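Local structure of mitochondrial enolase superfamily member 1 (Homo sapiens, 4A35) at residues A[91-94]-A[95-99]; A[123-126]-A[127-131]; A[144-147]-A[148-151]; A[336-339]-A[340-343]. The protein catalyses the magnesium-dependent dehydration of L-fuconate to 2-keto-3-deoxy-L-fuconate, a step in the breakdown of L-fucose. One frame throughout, in Å; residues are numbered along the deposited sequence.

Contact 1. Residues A[91-94]-A[95-99]; sequences GFYR and QLTSD
Thr-97 lies against the ring of Tyr-93 one turn back in helix 89-97, and this pair forms the dense side of the contact. Its methyl CG2 sits over one face of the phenol, 3.8 Å from the ring centroid and 22° off the normal, a CH-pi contact displaced toward the rim. With chi1 at 61°, OG1 stands between the backbone N and carbonyl carbon of Thr-97, and from there it donates to Tyr-93 O at 2.8 Å. That oxygen also accepts Thr-97 N at 3.0 Å; the amide arrives close to the direction of the C=O bond, whereas the hydroxyl comes in 41° above the carbonyl plane. Beside this pair, Leu-96 lies over one face of the Phe-92 ring, off-centre, its CD1 3.8 Å from CE2 of Phe-92. Leu-120 of helix 110-131 touches both aromatic rings from outside, and Tyr-93 OH is held by Glu-108.

The other side is looser. Arg-94, bent at chi2 and chi3, lays CD 3.6 Å from Ser-98 CB and turns its guanidinium to a salt bridge with Asp-152, while Gln-95 is exposed to solvent. Although Ser-98 is the first residue to leave helical geometry, its N still bonds Arg-94 O at 2.8 Å, and its OG pairs with Arg-103 and Arg-154. The doubly gripped Tyr-93 carbonyl thus satisfies the buried threonine hydroxyl within the last helical turn.

Contact 2. Residues A[123-126]-A[127-131]; sequences VWDL and WAKQE
Different chi1 values bring the indoles of Trp-124 and Trp-127 together: the first has CG anti to its carbonyl carbon (chi1 -81°), the second has CG anti to its backbone N (chi1 -178°). The two side chains run side by side in the same direction, and their six-membered rings meet obliquely, with centroids 5.0 Å apart and planes at 40°. Trp-127 CZ3 approaches Trp-124 CZ3 to 3.5 Å, lying over one face of the Trp-124 ring.

At the far end of the second indole, NE1 of Trp-127 donates to Glu-131 OE2 at 3.1 Å, using the anti lone pair of that oxygen. This fixes the pyrrole side of the ring one turn further along, while Trp-124 NE1 is held by Asn-337 of helix 335-348 and the Trp-124 ring stacks on Phe-89.

Another side of the helix carries charge. Lys-129, extended beyond CG, runs back along the helix to place NZ 2.8 Å from Asp-125 OD2, meeting it on the syn side and somewhat out of the carboxylate plane. Both partners have further bonds: OD2 accepts Cys-53 N and OD1 accepts Tyr-415 N, whereas the ammonium also pairs with Glu-418 and Lys-51 O. Elsewhere, Leu-126 CD1 packs alongside the Gln-130 amide, whose NE2 donates to Arg-4 O.

The arrangement is an i to i+4 salt bridge and an i to i+3 aromatic pair on a buried alpha-helix of the N-terminal capping domain of the mandelate racemase/muconate lactonizing enzyme family.

Contact 3. Residues A[144-147]-A[148-151]; sequences PRML and VSCI
Val-148 N bonds Pro-144 O at 3.0 Å, a regular i to i+4 link that carries helix 144-148 to its last residue. Outward, the Val-148 side chain meets Ala-165 and Leu-169 of helix 162-171.

Ser-149 continues the helical pattern through its N, which bonds Arg-145 O. Its hydroxyl folds back over the helix: a chi1 of 85° sets OG between the backbone N and carbonyl carbon, within 2.7 Å of Met-146 O, to which it donates 18° out of the carbonyl plane. Met-146 SD passes beside the same OG at 3.8 Å. This serine is a known phosphorylation site, unmodified here; esterified to phosphate, OG would have no proton to donate, so this bond would presumably be lost.

At Cys-150 the pattern tightens, its N taking Leu-147 O at 2.9 Å from 55° above the carbonyl plane. Its SG comes to 4.4 Å from Met-146 CE, a slack apolar contact, and its carbonyl accepts from Asn-337.

The Ile-151 side chain slants across that of Leu-147, CD1 meeting Leu-147 CD2 at 3.6 Å, and both side chains rest on Leu-340 of helix 335-348. Ile-151 N bonds Val-148 O. The arrangement is the C-terminal end of a short alpha-helix running into a type I beta turn, Val-148 to Ile-151, with an i to i+3 bond just before it.

Contact 4. Residues A[336-339]-A[340-343]; sequences VNEN and LSVL
A side-chain-to-backbone hydrogen bond joins Ser-341 to Glu-338. Ser-341 OG, placed by a chi1 of 74° between its own backbone N and carbonyl carbon, donates to Glu-338 O at 2.7 Å, lying in the carbonyl plane on a lone pair. The same oxygen accepts Val-342 N at 3.1 Å.

Backbone bonds continue the helical i to i+4 pattern: Leu-340 N to Val-336 O and Leu-343 N to Asn-339 O are both 2.8 Å, but Ser-341 N to Asn-337 O is weak at 3.4 Å.

In apolar contact, the Val-336 and Leu-340 side chains lie side by side, CG1 of Val-336 3.9 Å from CD1 of Leu-340. Leu-369 and Phe-372 of helix 362-377 pack against this pair; on the same helix Leu-343 touches Asp-373, a ligand of a bound magnesium ion.

The polar ends reach outward. Glu-338 accepts from His-113 and Gly-334 N, while Asn-339 ND2 donates to the carbonyls of Ser-335 and Asp-329.

Helix 335-348 belongs to the TIM-barrel-like C-terminal domain of the enolase superfamily. Its buried serine hydroxyl is satisfied internally by Glu-338 O, while the Glu-338 carboxylate, probably ionised, ties it to helix 311-319 through a salt bridge with Arg-311.

From the N terminus, contact 1 ends helix 89-97, contact 2 lies near the end of helix 110-131, contact 3 joins helix 144-148 to the following loop, and contact 4 falls within helix 335-348. Each joins adjoining segments, so none closes a long loop; the four follow in series, neither nesting nor crossing. They meet in space around Asn-337 of contact 4: Tyr-93 of contact 1 packs on it, and contacts 2 and 3 also reach it with their polar groups. Trp-127 also touches Met-146. Contacts 1 and 2, of the N-terminal capping domain, are thereby tied to a helix of the barrel domain.

Contact 1. Residues A[91-94]-A[95-99]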
ATOM      1  N   GLY A  91      20.455  -7.687   2.278  1.00 19.80           N
ATOM      2  CA  GLY A  91      20.039  -8.902   1.576  1.00 20.06           C
ATOM      3  C   GLY A  91      18.803  -9.528   2.188  1.00 23.23           C
ATOM      4  O   GLY A  91      17.847  -9.870   1.476  1.00 22.13           O
ATOM      5  N   PHE A  92      18.798  -9.649   3.538  1.00 21.93           N
ATOM      6  CA  PHE A  92      17.636 -10.226   4.263  1.00 21.14           C
ATOM      7  C   PHE A  92      16.391  -9.328   4.100  1.00 20.83           C
ATOM      8  O   PHE A  92      15.273  -9.822   3.827  1.00 18.16           O
ATOM      9  CB  PHE A  92      17.985 -10.413   5.739  1.00 21.65           C
ATOM     10  CG  PHE A  92      16.883 -11.067   6.530  1.00 21.32           C
ATOM     11  CD1 PHE A  92      16.556 -12.408   6.321  1.00 23.82           C
ATOM     12  CD2 PHE A  92      16.154 -10.342   7.463  1.00 23.37           C
ATOM     13  CE1 PHE A  92      15.579 -13.028   7.086  1.00 23.83           C
ATOM     14  CE2 PHE A  92      15.156 -10.968   8.230  1.00 26.36           C
ATOM     15  CZ  PHE A  92      14.867 -12.303   8.019  1.00 23.08           C
ATOM     16  N   TYR A  93      16.607  -7.991   4.219  1.00 17.53           N
ATOM     17  CA  TYR A  93      15.560  -7.008   3.989  1.00 17.48           C
ATOM     18  C   TYR A  93      14.937  -7.190   2.580  1.00 19.62           C
ATOM     19  O   TYR A  93      13.706  -7.283   2.442  1.00 18.15           O
ATOM     20  CB  TYR A  93      16.132  -5.585   4.151  1.00 17.03           C
ATOM     21  CG  TYR A  93      15.057  -4.527   4.069  1.00 18.29           C
ATOM     22  CD1 TYR A  93      14.662  -3.994   2.834  1.00 20.85           C
ATOM     23  CD2 TYR A  93      14.355  -4.129   5.211  1.00 18.31           C
ATOM     24  CE1 TYR A  93      13.653  -3.034   2.756  1.00 20.64           C
ATOM     25  CE2 TYR A  93      13.311  -3.216   5.140  1.00 17.77           C
ATOM     26  CZ  TYR A  93      12.955  -2.676   3.907  1.00 22.90           C
ATOM     27  OH  TYR A  93      11.907  -1.788   3.841  1.00 22.13           O
ATOM     28  N   ARG A  94      15.797  -7.315   1.532  1.00 17.88           N
ATOM     29  CA  ARG A  94      15.331  -7.512   0.155  1.00 17.93           C
ATOM     30  C   ARG A  94      14.532  -8.851   0.019  1.00 19.46           C
ATOM     31  O   ARG A  94      13.558  -8.904  -0.719  1.00 20.40           O
ATOM     32  CB  ARG A  94      16.526  -7.475  -0.826  1.00 15.96           C
ATOM     33  CG  ARG A  94      16.175  -7.648  -2.300  1.00 18.17           C
ATOM     34  CD  ARG A  94      15.436  -6.446  -2.896  1.00 19.22           C
ATOM     35  NE  ARG A  94      16.261  -5.237  -2.907  1.00 22.40           N
ATOM     36  CZ  ARG A  94      17.168  -4.970  -3.842  1.00 27.45           C
ATOM     37  NH1 ARG A  94      17.354  -5.811  -4.856  1.00 21.97           N
ATOM     38  NH2 ARG A  94      17.889  -3.864  -3.777  1.00 19.89           N
ATOM     39  N   GLN A  95      14.939  -9.912   0.712  0.50 16.83           N
ATOM     40  CA  GLN A  95      14.211 -11.184   0.583  0.50 17.75           C
ATOM     41  C   GLN A  95      12.792 -11.092   1.197  0.50 21.78           C
ATOM     42  O   GLN A  95      11.823 -11.571   0.573  0.50 21.92           O
ATOM     43  CB  GLN A  95      14.997 -12.355   1.183  0.50 19.29           C
ATOM     44  CG  GLN A  95      14.280 -13.689   1.015  0.50 23.23           C
ATOM     45  CD  GLN A  95      13.933 -14.145  -0.407  0.50 26.66           C
ATOM     46  OE1 GLN A  95      12.911 -13.712  -1.053  0.50 12.90           O
ATOM     47  NE2 GLN A  95      14.628 -15.231  -0.796  0.50 17.29           N
ATOM     48  N   LEU A  96      12.657 -10.399   2.344  1.00 18.82           N
ATOM     49  CA  LEU A  96      11.347 -10.198   2.964  1.00 19.05           C
ATOM     50  C   LEU A  96      10.435  -9.274   2.136  1.00 21.71           C
ATOM     51  O   LEU A  96       9.226  -9.530   2.062  1.00 21.06           O
ATOM     52  CB  LEU A  96      11.457  -9.594   4.365  1.00 19.48           C
ATOM     53  CG  LEU A  96      12.064 -10.475   5.473  1.00 24.96           C
ATOM     54  CD1 LEU A  96      11.802  -9.860   6.839  1.00 26.79           C
ATOM     55  CD2 LEU A  96      11.490 -11.883   5.452  1.00 26.93           C
ATOM     56  N   THR A  97      11.002  -8.157   1.614  1.00 17.83           N
ATOM     57  CA  THR A  97      10.207  -7.083   0.968  1.00 17.22           C
ATOM     58  C   THR A  97      10.077  -7.238  -0.569  1.00 21.54           C
ATOM     59  O   THR A  97       9.242  -6.544  -1.175  1.00 19.91           O
ATOM     60  CB  THR A  97      10.846  -5.699   1.294  1.00 18.99           C
ATOM     61  OG1 THR A  97      12.168  -5.708   0.771  1.00 17.43           O
ATOM     62  CG2 THR A  97      10.804  -5.336   2.774  1.00 19.60           C
ATOM     63  N   SER A  98      10.965  -8.054  -1.197  1.00 18.12           N
ATOM     64  CA  SER A  98      10.914  -8.302  -2.634  1.00 18.00           C
ATOM     65  C   SER A  98      10.881  -9.808  -2.902  1.00 20.50           C
ATOM     66  O   SER A  98      11.510 -10.295  -3.851  1.00 19.10           O
ATOM     67  CB  SER A  98      12.071  -7.621  -3.359  1.00 18.37           C
ATOM     68  OG  SER A  98      11.744  -7.463  -4.732  1.00 18.21           O
ATOM     69  N   ASP A  99      10.117 -10.554  -2.082  1.00 17.62           N
ATOM     70  CA  ASP A  99       9.894 -11.997  -2.335  1.00 17.28           C
ATOM     71  C   ASP A  99       9.187 -12.085  -3.730  1.00 21.77           C
ATOM     72  O   ASP A  99       8.231 -11.360  -3.937  1.00 18.33           O
ATOM     73  CB  ASP A  99       9.025 -12.567  -1.193  1.00 18.17           C
ATOM     74  CG  ASP A  99       8.620 -14.023  -1.381  1.00 23.92           C
ATOM     75  OD1 ASP A  99       7.865 -14.309  -2.318  1.00 19.68           O
ATOM     76  OD2 ASP A  99       9.000 -14.855  -0.542  1.00 28.99           O
TER

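Contact 2. Residues A[123-126]-A[127-131]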
ATOM      1  N   VAL A 123      13.982  -9.357  15.040  1.00 18.51           N
ATOM      2  CA  VAL A 123      15.402  -9.635  14.764  1.00 18.32           C
ATOM      3  C   VAL A 123      16.299  -8.535  15.393  1.00 21.35           C
ATOM      4  O   VAL A 123      17.314  -8.855  16.009  1.00 20.64           O
ATOM      5  CB  VAL A 123      15.649  -9.793  13.225  1.00 21.89           C
ATOM      6  CG1 VAL A 123      17.136  -9.931  12.912  1.00 21.14           C
ATOM      7  CG2 VAL A 123      14.881 -11.008  12.658  1.00 21.59           C
ATOM      8  N   TRP A 124      15.906  -7.243  15.259  1.00 19.40           N
ATOM      9  CA  TRP A 124      16.670  -6.113  15.880  1.00 17.94           C
ATOM     10  C   TRP A 124      16.678  -6.280  17.406  1.00 19.81           C
ATOM     11  O   TRP A 124      17.719  -6.104  18.034  1.00 19.28           O
ATOM     12  CB  TRP A 124      16.062  -4.770  15.478  1.00 16.42           C
ATOM     13  CG  TRP A 124      16.521  -4.349  14.111  1.00 17.82           C
ATOM     14  CD1 TRP A 124      15.867  -4.541  12.920  1.00 20.31           C
ATOM     15  CD2 TRP A 124      17.781  -3.757  13.790  1.00 18.08           C
ATOM     16  NE1 TRP A 124      16.663  -4.133  11.875  1.00 19.98           N
ATOM     17  CE2 TRP A 124      17.802  -3.550  12.388  1.00 20.49           C
ATOM     18  CE3 TRP A 124      18.865  -3.288  14.569  1.00 19.15           C
ATOM     19  CZ2 TRP A 124      18.889  -2.958  11.736  1.00 19.04           C
ATOM     20  CZ3 TRP A 124      19.916  -2.628  13.927  1.00 21.35           C
ATOM     21  CH2 TRP A 124      19.921  -2.470  12.528  1.00 20.81           C
ATOM     22  N   ASP A 125      15.541  -6.702  17.995  1.00 17.67           N
ATOM     23  CA  ASP A 125      15.474  -6.921  19.461  1.00 18.13           C
ATOM     24  C   ASP A 125      16.450  -8.010  19.880  1.00 22.49           C
ATOM     25  O   ASP A 125      17.290  -7.791  20.772  1.00 21.70           O
ATOM     26  CB  ASP A 125      14.043  -7.276  19.896  1.00 19.45           C
ATOM     27  CG  ASP A 125      13.910  -7.468  21.413  1.00 25.95           C
ATOM     28  OD1 ASP A 125      14.269  -6.511  22.180  1.00 23.39           O
ATOM     29  OD2 ASP A 125      13.400  -8.535  21.829  1.00 22.13           O
ATOM     30  N   LEU A 126      16.426  -9.127  19.149  1.00 19.89           N
ATOM     31  CA  LEU A 126      17.307 -10.252  19.417  1.00 19.88           C
ATOM     32  C   LEU A 126      18.789  -9.865  19.293  1.00 23.37           C
ATOM     33  O   LEU A 126      19.595 -10.170  20.196  1.00 22.09           O
ATOM     34  CB  LEU A 126      16.955 -11.383  18.440  1.00 20.19           C
ATOM     35  CG  LEU A 126      17.815 -12.654  18.518  1.00 22.47           C
ATOM     36  CD1 LEU A 126      17.824 -13.270  19.954  1.00 21.41           C
ATOM     37  CD2 LEU A 126      17.326 -13.682  17.473  1.00 23.61           C
ATOM     38  N   TRP A 127      19.149  -9.206  18.201  1.00 20.38           N
ATOM     39  CA  TRP A 127      20.522  -8.784  17.942  1.00 22.54           C
ATOM     40  C   TRP A 127      21.006  -7.849  19.074  1.00 25.15           C
ATOM     41  O   TRP A 127      22.066  -8.094  19.675  1.00 22.83           O
ATOM     42  CB  TRP A 127      20.584  -8.077  16.549  1.00 21.65           C
ATOM     43  CG  TRP A 127      21.955  -7.638  16.129  1.00 23.38           C
ATOM     44  CD1 TRP A 127      23.150  -8.054  16.648  1.00 26.86           C
ATOM     45  CD2 TRP A 127      22.275  -6.697  15.093  1.00 22.84           C
ATOM     46  NE1 TRP A 127      24.189  -7.424  16.012  1.00 26.52           N
ATOM     47  CE2 TRP A 127      23.685  -6.641  15.005  1.00 27.15           C
ATOM     48  CE3 TRP A 127      21.512  -6.007  14.136  1.00 23.05           C
ATOM     49  CZ2 TRP A 127      24.347  -5.805  14.091  1.00 26.74           C
ATOM     50  CZ3 TRP A 127      22.171  -5.212  13.206  1.00 25.12           C
ATOM     51  CH2 TRP A 127      23.571  -5.134  13.176  1.00 25.75           C
ATOM     52  N   ALA A 128      20.210  -6.812  19.398  1.00 22.03           N
ATOM     53  CA  ALA A 128      20.585  -5.830  20.446  1.00 22.56           C
ATOM     54  C   ALA A 128      20.730  -6.536  21.803  1.00 23.76           C
ATOM     55  O   ALA A 128      21.717  -6.328  22.498  1.00 21.80           O
ATOM     56  CB  ALA A 128      19.556  -4.712  20.522  1.00 23.19           C
ATOM     57  N   LYS A 129      19.836  -7.469  22.110  1.00 21.52           N
ATOM     58  CA  LYS A 129      19.952  -8.241  23.363  1.00 21.45           C
ATOM     59  C   LYS A 129      21.213  -9.118  23.387  1.00 27.65           C
ATOM     60  O   LYS A 129      21.877  -9.171  24.434  1.00 26.35           O
ATOM     61  CB  LYS A 129      18.714  -9.133  23.594  1.00 23.41           C
ATOM     62  CG  LYS A 129      17.434  -8.381  23.999  1.00 21.10           C
ATOM     63  CD  LYS A 129      16.245  -9.363  24.020  1.00 20.90           C
ATOM     64  CE  LYS A 129      15.052  -8.719  24.716  1.00 23.20           C
ATOM     65  NZ  LYS A 129      13.787  -9.478  24.447  1.00 20.82           N
ATOM     66  N   GLN A 130      21.536  -9.829  22.268  1.00 25.76           N
ATOM     67  CA  GLN A 130      22.749 -10.673  22.253  1.00 24.60           C
ATOM     68  C   GLN A 130      24.023  -9.808  22.408  1.00 28.19           C
ATOM     69  O   GLN A 130      25.018 -10.274  22.989  1.00 26.92           O
ATOM     70  CB  GLN A 130      22.845 -11.519  20.990  1.00 23.96           C
ATOM     71  CG  GLN A 130      21.803 -12.637  20.913  1.00 23.98           C
ATOM     72  CD  GLN A 130      22.209 -13.668  19.889  1.00 35.04           C
ATOM     73  OE1 GLN A 130      23.132 -13.458  19.095  1.00 27.18           O
ATOM     74  NE2 GLN A 130      21.532 -14.809  19.875  1.00 30.65           N
ATOM     75  N   GLU A 131      23.963  -8.536  21.935  1.00 24.92           N
ATOM     76  CA  GLU A 131      25.063  -7.563  22.055  1.00 24.99           C
ATOM     77  C   GLU A 131      25.069  -6.829  23.425  1.00 30.25           C
ATOM     78  O   GLU A 131      26.046  -6.131  23.736  1.00 30.09           O
ATOM     79  CB  GLU A 131      25.013  -6.531  20.898  1.00 25.40           C
ATOM     80  CG  GLU A 131      25.154  -7.134  19.505  1.00 32.26           C
ATOM     81  CD  GLU A 131      26.517  -7.588  19.005  1.00 53.39           C
ATOM     82  OE1 GLU A 131      27.415  -7.813  19.846  1.00 40.63           O
ATOM     83  OE2 GLU A 131      26.695  -7.699  17.769  1.00 44.97           O
TER

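Contact 3. Residues A[144-147]-A[148-151]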
ATOM      1  N   PRO A 144      29.937   3.201  10.595  1.00 26.99           N
ATOM      2  CA  PRO A 144      29.073   3.674   9.483  1.00 26.61           C
ATOM      3  C   PRO A 144      28.959   2.685   8.300  1.00 28.08           C
ATOM      4  O   PRO A 144      27.880   2.551   7.756  1.00 25.53           O
ATOM      5  CB  PRO A 144      29.733   4.993   9.069  1.00 28.30           C
ATOM      6  CG  PRO A 144      30.327   5.512  10.382  1.00 32.30           C
ATOM      7  CD  PRO A 144      30.890   4.261  11.019  1.00 28.14           C
ATOM      8  N   ARG A 145      30.045   1.978   7.906  1.00 24.33           N
ATOM      9  CA  ARG A 145      29.935   1.036   6.784  1.00 24.74           C
ATOM     10  C   ARG A 145      28.989  -0.137   7.132  1.00 27.02           C
ATOM     11  O   ARG A 145      28.220  -0.632   6.269  1.00 25.62           O
ATOM     12  CB  ARG A 145      31.327   0.550   6.397  1.00 25.59           C
ATOM     13  CG  ARG A 145      32.135   1.718   5.819  1.00 36.05           C
ATOM     14  CD  ARG A 145      33.406   1.304   5.086  1.00 53.64           C
ATOM     15  NE  ARG A 145      33.992   2.445   4.362  1.00 64.83           N
ATOM     16  CZ  ARG A 145      33.656   2.817   3.125  1.00 75.16           C
ATOM     17  NH1 ARG A 145      32.727   2.143   2.447  1.00 43.98           N
ATOM     18  NH2 ARG A 145      34.238   3.868   2.562  1.00 68.11           N
ATOM     19  N   MET A 146      29.026  -0.553   8.413  1.00 24.39           N
ATOM     20  CA  MET A 146      28.173  -1.629   8.921  1.00 24.61           C
ATOM     21  C   MET A 146      26.721  -1.173   8.889  1.00 26.07           C
ATOM     22  O   MET A 146      25.854  -1.928   8.443  1.00 25.81           O
ATOM     23  CB  MET A 146      28.595  -2.061  10.350  1.00 27.91           C
ATOM     24  CG  MET A 146      27.626  -3.064  11.022  1.00 33.43           C
ATOM     25  SD  MET A 146      27.617  -4.615  10.108  1.00 40.75           S
ATOM     26  CE  MET A 146      26.286  -5.445  10.861  1.00 37.95           C
ATOM     27  N   LEU A 147      26.450   0.034   9.388  1.00 21.97           N
ATOM     28  CA  LEU A 147      25.086   0.559   9.389  1.00 21.84           C
ATOM     29  C   LEU A 147      24.519   0.641   7.935  1.00 21.97           C
ATOM     30  O   LEU A 147      23.427   0.141   7.677  1.00 21.80           O
ATOM     31  CB  LEU A 147      25.054   1.936  10.095  1.00 22.70           C
ATOM     32  CG  LEU A 147      23.618   2.404  10.435  1.00 28.27           C
ATOM     33  CD1 LEU A 147      23.561   3.117  11.739  1.00 29.21           C
ATOM     34  CD2 LEU A 147      22.990   3.240   9.311  1.00 27.01           C
ATOM     35  N   VAL A 148      25.288   1.220   6.975  1.00 19.57           N
ATOM     36  CA  VAL A 148      24.779   1.335   5.595  0.50 18.73           C
ATOM     37  C   VAL A 148      24.580  -0.077   4.972  1.00 22.01           C
ATOM     38  O   VAL A 148      23.643  -0.257   4.175  1.00 21.84           O
ATOM     39  CB  VAL A 148      25.584   2.279   4.663  0.50 22.34           C
ATOM     40  CG1 VAL A 148      25.585   3.707   5.200  0.50 21.84           C
ATOM     41  CG2 VAL A 148      26.999   1.774   4.437  0.50 22.73           C
ATOM     42  N   SER A 149      25.356  -1.111   5.419  1.00 19.72           N
ATOM     43  CA  SER A 149      25.173  -2.495   4.955  1.00 19.83           C
ATOM     44  C   SER A 149      23.812  -3.074   5.405  1.00 22.38           C
ATOM     45  O   SER A 149      23.414  -4.123   4.870  1.00 21.57           O
ATOM     46  CB  SER A 149      26.299  -3.423   5.422  1.00 23.32           C
ATOM     47  OG  SER A 149      26.098  -3.950   6.729  1.00 22.46           O
ATOM     48  N   CYS A 150      23.115  -2.429   6.410  1.00 21.34           N
ATOM     49  CA  CYS A 150      21.798  -2.921   6.870  1.00 21.00           C
ATOM     50  C   CYS A 150      20.672  -2.342   6.038  1.00 23.43           C
ATOM     51  O   CYS A 150      19.516  -2.747   6.219  1.00 23.16           O
ATOM     52  CB  CYS A 150      21.553  -2.594   8.338  1.00 20.75           C
ATOM     53  SG  CYS A 150      22.774  -3.257   9.475  1.00 24.82           S
ATOM     54  N   ILE A 151      20.985  -1.328   5.192  1.00 21.09           N
ATOM     55  CA  ILE A 151      19.959  -0.579   4.484  1.00 18.99           C
ATOM     56  C   ILE A 151      19.842  -0.899   3.000  1.00 21.94           C
ATOM     57  O   ILE A 151      20.835  -0.909   2.274  1.00 20.06           O
ATOM     58  CB  ILE A 151      20.231   0.959   4.668  1.00 20.92           C
ATOM     59  CG1 ILE A 151      20.200   1.393   6.167  1.00 19.90           C
ATOM     60  CG2 ILE A 151      19.259   1.779   3.812  1.00 20.37           C
ATOM     61  CD1 ILE A 151      20.939   2.736   6.365  1.00 23.05           C
TER

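Contact 4. Residues A[336-339]-A[340-343]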
ATOM      1  N   VAL A 336      13.717  -1.054  11.637  1.00 17.09           N
ATOM      2  CA  VAL A 336      14.859  -0.181  11.839  1.00 15.31           C
ATOM      3  C   VAL A 336      15.521   0.121  10.467  1.00 19.96           C
ATOM      4  O   VAL A 336      15.830   1.289  10.180  1.00 18.38           O
ATOM      5  CB  VAL A 336      15.835  -0.810  12.888  1.00 16.20           C
ATOM      6  CG1 VAL A 336      17.095   0.060  13.046  1.00 17.20           C
ATOM      7  CG2 VAL A 336      15.118  -0.965  14.238  1.00 16.80           C
ATOM      8  N   ASN A 337      15.631  -0.901   9.598  1.00 17.39           N
ATOM      9  CA  ASN A 337      16.340  -0.755   8.304  1.00 17.47           C
ATOM     10  C   ASN A 337      15.776   0.391   7.469  1.00 19.45           C
ATOM     11  O   ASN A 337      16.508   1.283   7.098  1.00 16.07           O
ATOM     12  CB  ASN A 337      16.296  -2.041   7.497  1.00 18.62           C
ATOM     13  CG  ASN A 337      16.601  -3.276   8.325  1.00 27.82           C
ATOM     14  OD1 ASN A 337      15.817  -3.669   9.182  1.00 18.32           O
ATOM     15  ND2 ASN A 337      17.725  -3.927   8.074  1.00 20.21           N
ATOM     16  N   GLU A 338      14.474   0.378   7.220  1.00 17.14           N
ATOM     17  CA  GLU A 338      13.871   1.410   6.400  1.00 16.00           C
ATOM     18  C   GLU A 338      13.788   2.742   7.150  1.00 17.27           C
ATOM     19  O   GLU A 338      13.987   3.797   6.519  1.00 17.94           O
ATOM     20  CB  GLU A 338      12.517   0.972   5.911  1.00 15.38           C
ATOM     21  CG  GLU A 338      12.067   1.888   4.771  1.00 18.14           C
ATOM     22  CD  GLU A 338      10.847   1.387   4.011  1.00 20.01           C
ATOM     23  OE1 GLU A 338       9.917   0.845   4.647  1.00 17.78           O
ATOM     24  OE2 GLU A 338      10.805   1.599   2.776  1.00 15.71           O
ATOM     25  N   ASN A 339      13.481   2.725   8.489  1.00 17.03           N
ATOM     26  CA  ASN A 339      13.489   3.975   9.261  1.00 16.38           C
ATOM     27  C   ASN A 339      14.871   4.669   9.155  1.00 17.99           C
ATOM     28  O   ASN A 339      14.903   5.894   9.055  1.00 14.27           O
ATOM     29  CB  ASN A 339      13.167   3.726  10.729  1.00 17.27           C
ATOM     30  CG  ASN A 339      11.684   3.861  10.971  1.00 19.68           C
ATOM     31  OD1 ASN A 339      11.141   4.956  11.018  1.00 20.60           O
ATOM     32  ND2 ASN A 339      10.988   2.732  10.976  1.00 14.43           N
ATOM     33  N   LEU A 340      15.990   3.897   9.190  1.00 18.00           N
ATOM     34  CA  LEU A 340      17.345   4.490   9.064  1.00 17.32           C
ATOM     35  C   LEU A 340      17.483   5.242   7.735  1.00 20.17           C
ATOM     36  O   LEU A 340      17.995   6.367   7.728  1.00 19.32           O
ATOM     37  CB  LEU A 340      18.454   3.421   9.129  1.00 16.12           C
ATOM     38  CG  LEU A 340      18.685   2.818  10.524  1.00 18.51           C
ATOM     39  CD1 LEU A 340      19.585   1.561  10.406  1.00 19.51           C
ATOM     40  CD2 LEU A 340      19.315   3.853  11.450  1.00 18.77           C
ATOM     41  N   SER A 341      16.988   4.632   6.636  1.00 14.76           N
ATOM     42  CA  SER A 341      17.065   5.252   5.282  1.00 14.83           C
ATOM     43  C   SER A 341      16.266   6.565   5.246  1.00 18.71           C
ATOM     44  O   SER A 341      16.704   7.530   4.604  1.00 18.15           O
ATOM     45  CB  SER A 341      16.569   4.284   4.203  1.00 16.85           C
ATOM     46  OG  SER A 341      15.165   4.083   4.129  1.00 18.04           O
ATOM     47  N   VAL A 342      15.134   6.616   5.992  1.00 17.18           N
ATOM     48  CA  VAL A 342      14.276   7.810   6.004  1.00 16.79           C
ATOM     49  C   VAL A 342      14.956   8.869   6.894  1.00 18.87           C
ATOM     50  O   VAL A 342      14.962  10.031   6.528  1.00 17.57           O
ATOM     51  CB  VAL A 342      12.835   7.447   6.435  1.00 18.93           C
ATOM     52  CG1 VAL A 342      11.975   8.714   6.629  1.00 17.72           C
ATOM     53  CG2 VAL A 342      12.168   6.546   5.371  1.00 17.34           C
ATOM     54  N   LEU A 343      15.515   8.493   8.073  1.00 16.22           N
ATOM     55  CA  LEU A 343      16.263   9.483   8.882  1.00 16.91           C
ATOM     56  C   LEU A 343      17.384  10.116   8.044  1.00 19.71           C
ATOM     57  O   LEU A 343      17.650  11.321   8.127  1.00 17.52           O
ATOM     58  CB  LEU A 343      16.902   8.807  10.135  1.00 17.79           C
ATOM     59  CG  LEU A 343      15.896   8.347  11.187  1.00 19.77           C
ATOM     60  CD1 LEU A 343      16.619   7.508  12.270  1.00 20.57           C
ATOM     61  CD2 LEU A 343      15.159   9.575  11.811  1.00 19.25           C
TER